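PDB 6QXL: pyruvate kinase from Pseudomonas aeruginosa, which probably catalyses the last step of glycolysis, transferring the phosphoryl group of phosphoenolpyruvate to ADP to give pyruvate and ATP. Local coordinates for residues 379-384 with 403-408. Numbering follows the deposited sequence.
With G6P (6-O-phosphono-alpha-D-glucopyranose), chain M.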
ATOM      1  N   ALA A 379     -22.774 -13.724 -12.426  1.00 35.59           N
ATOM      2  CA  ALA A 379     -22.238 -14.120 -13.720  1.00 38.30           C
ATOM      3  C   ALA A 379     -22.058 -12.935 -14.633  1.00 36.64           C
ATOM      4  O   ALA A 379     -22.654 -11.903 -14.422  1.00 41.30           O
ATOM      5  CB  ALA A 379     -23.141 -15.156 -14.388  1.00 41.32           C
ATOM      6  N   ILE A 380     -21.215 -13.102 -15.640  1.00 36.70           N
ATOM      7  CA  ILE A 380     -21.014 -12.103 -16.665  1.00 36.70           C
ATOM      8  C   ILE A 380     -21.355 -12.702 -18.007  1.00 37.52           C
ATOM      9  O   ILE A 380     -20.745 -13.673 -18.427  1.00 38.18           O
ATOM     10  CB  ILE A 380     -19.563 -11.612 -16.689  1.00 39.25           C
ATOM     11  CG1 ILE A 380     -19.219 -10.962 -15.337  1.00 43.84           C
ATOM     12  CG2 ILE A 380     -19.341 -10.679 -17.878  1.00 37.09           C
ATOM     13  CD1 ILE A 380     -17.861 -10.370 -15.283  1.00 48.67           C
ATOM     14  N   ILE A 381     -22.355 -12.118 -18.673  1.00 44.38           N
ATOM     15  CA  ILE A 381     -22.803 -12.517 -19.999  1.00 42.76           C
ATOM     16  C   ILE A 381     -22.074 -11.610 -20.966  1.00 42.79           C
ATOM     17  O   ILE A 381     -22.401 -10.436 -21.106  1.00 44.56           O
ATOM     18  CB  ILE A 381     -24.325 -12.379 -20.121  1.00 40.80           C
ATOM     19  CG1 ILE A 381     -24.996 -13.390 -19.191  1.00 44.14           C
ATOM     20  CG2 ILE A 381     -24.798 -12.605 -21.555  1.00 41.50           C
ATOM     21  CD1 ILE A 381     -26.512 -13.257 -19.139  1.00 50.22           C
ATOM     22  N   CYS A 382     -21.080 -12.161 -21.641  1.00 44.50           N
ATOM     23  CA  CYS A 382     -20.288 -11.383 -22.571  1.00 46.00           C
ATOM     24  C   CYS A 382     -20.615 -11.830 -23.992  1.00 45.25           C
ATOM     25  O   CYS A 382     -20.176 -12.888 -24.435  1.00 44.27           O
ATOM     26  CB  CYS A 382     -18.813 -11.550 -22.252  1.00 44.46           C
ATOM     27  SG  CYS A 382     -17.783 -10.624 -23.391  1.00 55.58           S
ATOM     28  N   LEU A 383     -21.398 -11.025 -24.699  1.00 46.97           N
ATOM     29  CA  LEU A 383     -21.700 -11.294 -26.095  1.00 46.21           C
ATOM     30  C   LEU A 383     -20.476 -10.926 -26.889  1.00 46.96           C
ATOM     31  O   LEU A 383     -20.084  -9.768 -26.912  1.00 47.07           O
ATOM     32  CB  LEU A 383     -22.906 -10.498 -26.582  1.00 44.02           C
ATOM     33  CG  LEU A 383     -24.191 -10.559 -25.778  1.00 45.96           C
ATOM     34  CD1 LEU A 383     -25.309  -9.941 -26.633  1.00 51.27           C
ATOM     35  CD2 LEU A 383     -24.556 -11.957 -25.312  1.00 44.16           C
ATOM     36  N   THR A 384     -19.878 -11.911 -27.550  1.00 50.02           N
ATOM     37  CA  THR A 384     -18.628 -11.695 -28.246  1.00 47.82           C
ATOM     38  C   THR A 384     -18.611 -12.418 -29.577  1.00 46.25           C
ATOM     39  O   THR A 384     -19.139 -13.514 -29.712  1.00 50.13           O
ATOM     40  CB  THR A 384     -17.417 -12.134 -27.375  1.00 44.06           C
ATOM     41  OG1 THR A 384     -16.183 -11.944 -28.107  1.00 41.74           O
ATOM     42  CG2 THR A 384     -17.562 -13.591 -26.919  1.00 42.52           C
ATOM     43  N   TYR A 403     -19.031 -15.876 -19.020  1.00 42.60           N
ATOM     44  CA  TYR A 403     -19.636 -16.660 -20.106  1.00 37.64           C
ATOM     45  C   TYR A 403     -19.458 -15.973 -21.440  1.00 38.28           C
ATOM     46  O   TYR A 403     -19.927 -14.861 -21.613  1.00 44.93           O
ATOM     47  CB  TYR A 403     -21.087 -16.890 -19.805  1.00 34.28           C
ATOM     48  CG  TYR A 403     -21.281 -17.756 -18.597  1.00 33.06           C
ATOM     49  CD1 TYR A 403     -21.168 -19.136 -18.683  1.00 33.58           C
ATOM     50  CD2 TYR A 403     -21.559 -17.204 -17.360  1.00 32.16           C
ATOM     51  CE1 TYR A 403     -21.337 -19.939 -17.561  1.00 32.45           C
ATOM     52  CE2 TYR A 403     -21.750 -18.021 -16.246  1.00 32.67           C
ATOM     53  CZ  TYR A 403     -21.627 -19.375 -16.370  1.00 32.28           C
ATOM     54  OH  TYR A 403     -21.801 -20.152 -15.275  1.00 42.01           O
ATOM     55  N   ALA A 404     -18.752 -16.624 -22.360  1.00 41.02           N
ATOM     56  CA  ALA A 404     -18.572 -16.118 -23.719  1.00 42.97           C
ATOM     57  C   ALA A 404     -19.726 -16.641 -24.600  1.00 44.46           C
ATOM     58  O   ALA A 404     -19.775 -17.836 -24.940  1.00 44.23           O
ATOM     59  CB  ALA A 404     -17.226 -16.563 -24.273  1.00 48.10           C
ATOM     60  N   TYR A 405     -20.655 -15.737 -24.915  1.00 46.72           N
ATOM     61  CA  TYR A 405     -21.772 -15.998 -25.816  1.00 41.69           C
ATOM     62  C   TYR A 405     -21.325 -15.703 -27.241  1.00 42.50           C
ATOM     63  O   TYR A 405     -21.003 -14.554 -27.582  1.00 37.61           O
ATOM     64  CB  TYR A 405     -22.972 -15.127 -25.456  1.00 37.84           C
ATOM     65  CG  TYR A 405     -23.750 -15.568 -24.223  1.00 35.92           C
ATOM     66  CD1 TYR A 405     -23.140 -15.720 -22.991  1.00 37.93           C
ATOM     67  CD2 TYR A 405     -25.105 -15.777 -24.287  1.00 35.32           C
ATOM     68  CE1 TYR A 405     -23.875 -16.104 -21.869  1.00 34.39           C
ATOM     69  CE2 TYR A 405     -25.837 -16.179 -23.167  1.00 34.41           C
ATOM     70  CZ  TYR A 405     -25.214 -16.324 -21.966  1.00 32.87           C
ATOM     71  OH  TYR A 405     -25.938 -16.701 -20.854  1.00 36.71           O
ATOM     72  N   SER A 406     -21.283 -16.732 -28.075  1.00 44.84           N
ATOM     73  CA  SER A 406     -20.875 -16.546 -29.448  1.00 47.27           C
ATOM     74  C   SER A 406     -21.609 -17.522 -30.352  1.00 53.54           C
ATOM     75  O   SER A 406     -21.973 -18.623 -29.936  1.00 59.44           O
ATOM     76  CB  SER A 406     -19.373 -16.721 -29.589  1.00 49.32           C
ATOM     77  OG  SER A 406     -18.908 -16.190 -30.817  1.00 48.96           O
ATOM     78  N   PRO A 407     -21.871 -17.108 -31.586  1.00 56.61           N
ATOM     79  CA  PRO A 407     -22.453 -18.035 -32.536  1.00 59.62           C
ATOM     80  C   PRO A 407     -21.393 -18.890 -33.238  1.00 57.37           C
ATOM     81  O   PRO A 407     -21.707 -19.981 -33.681  1.00 59.57           O
ATOM     82  CB  PRO A 407     -23.148 -17.104 -33.520  1.00 59.92           C
ATOM     83  CG  PRO A 407     -22.289 -15.869 -33.529  1.00 59.53           C
ATOM     84  CD  PRO A 407     -21.794 -15.735 -32.127  1.00 60.54           C
ATOM     85  N   HIS A 408     -20.154 -18.412 -33.301  1.00 56.31           N
ATOM     86  CA  HIS A 408     -19.112 -19.046 -34.089  1.00 57.93           C
ATOM     87  C   HIS A 408     -18.419 -20.194 -33.355  1.00 57.26           C
ATOM     88  O   HIS A 408     -18.188 -20.123 -32.163  1.00 59.99           O
ATOM     89  CB  HIS A 408     -18.071 -18.045 -34.539  1.00 56.25           C
ATOM     90  CG  HIS A 408     -18.646 -16.820 -35.185  1.00 58.64           C
ATOM     91  ND1 HIS A 408     -19.851 -16.818 -35.852  1.00 58.09           N
ATOM     92  CD2 HIS A 408     -18.182 -15.552 -35.239  1.00 64.38           C
ATOM     93  CE1 HIS A 408     -20.100 -15.604 -36.294  1.00 64.28           C
ATOM     94  NE2 HIS A 408     -19.112 -14.816 -35.925  1.00 61.65           N
TER
HETATM   95  C1  G6P M 501     -20.894  -8.199 -29.404  1.00 66.04           C
HETATM   96  C2  G6P M 501     -21.583  -7.982 -30.736  1.00 67.39           C
HETATM   97  C3  G6P M 501     -20.928  -6.712 -31.263  1.00 64.36           C
HETATM   98  C4  G6P M 501     -19.477  -6.523 -30.861  1.00 56.96           C
HETATM   99  C5  G6P M 501     -18.927  -7.934 -30.726  1.00 57.88           C
HETATM  100  C6  G6P M 501     -17.418  -7.897 -30.567  1.00 63.32           C
HETATM  101  O1  G6P M 501     -21.758  -9.116 -28.749  1.00 69.92           O
HETATM  102  O2  G6P M 501     -21.494  -9.129 -31.621  1.00 59.39           O
HETATM  103  O3  G6P M 501     -21.667  -5.732 -30.581  1.00 74.37           O
HETATM  104  O4  G6P M 501     -18.773  -5.656 -31.788  1.00 53.71           O
HETATM  105  O5  G6P M 501     -19.544  -8.614 -29.635  1.00 57.88           O
HETATM  106  O6  G6P M 501     -16.876  -8.961 -29.806  1.00 59.97           O
HETATM  107  P   G6P M 501     -15.244  -9.143 -29.684  1.00 56.21           P
HETATM  108  O1P G6P M 501     -14.817 -10.074 -30.793  1.00 61.83           O
HETATM  109  O2P G6P M 501     -15.460  -9.722 -28.304  1.00 40.07           O
HETATM  110  O3P G6P M 501     -14.408  -7.861 -29.932  1.00 46.90           O
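Ile381, Cys382 and Leu383 pair in parallel register with Tyr403, Ala404 and Tyr405, the two strand segments running at 30° to each other. Four backbone hydrogen bonds zip them together: Tyr403 N to Ile380 O, Cys382 N to Tyr403 O, Tyr405 N to Cys382 O, and Thr384 N to Tyr405 O. The side chain of Ser406 adds one more: OG donates to Thr384 O at 2.9 Å. OG is anti to the Ser406 backbone N (chi1 -164°), which brings the hydroxyl to that carbonyl just beyond the last paired residues.

Tyr405 carries much of the apolar contact. Ile381 CG2 sits over the centre of one ring face, 3.7 Å from the centroid, as a CH-pi contact. Leu383 CD2 meets the root of the same side chain, 3.5 Å from Tyr405 CB. The phenol OH is hydrogen-bonded to Ala440 O, and Phe426 packs edge-to-face with the ring. Ala379 CB touches the edge of the Tyr403 ring at CE2 (3.7 Å). Cys382 and Ala404 lie on the opposite face of the sheet from the tyrosines, where helix 388-394 packs on Cys382. Thr384 CG2 is 4.0 Å from Ala404 CB.

Thr384 OG1 lies against the phosphate O2P of glucose-6-phosphate, modelled too close to trust in detail. Strand 377-383, helix 388-394 and strand 402-406 form a beta-alpha-beta unit of the C-terminal alpha/beta domain, and the end of its first strand helps form the sugar-phosphate pocket.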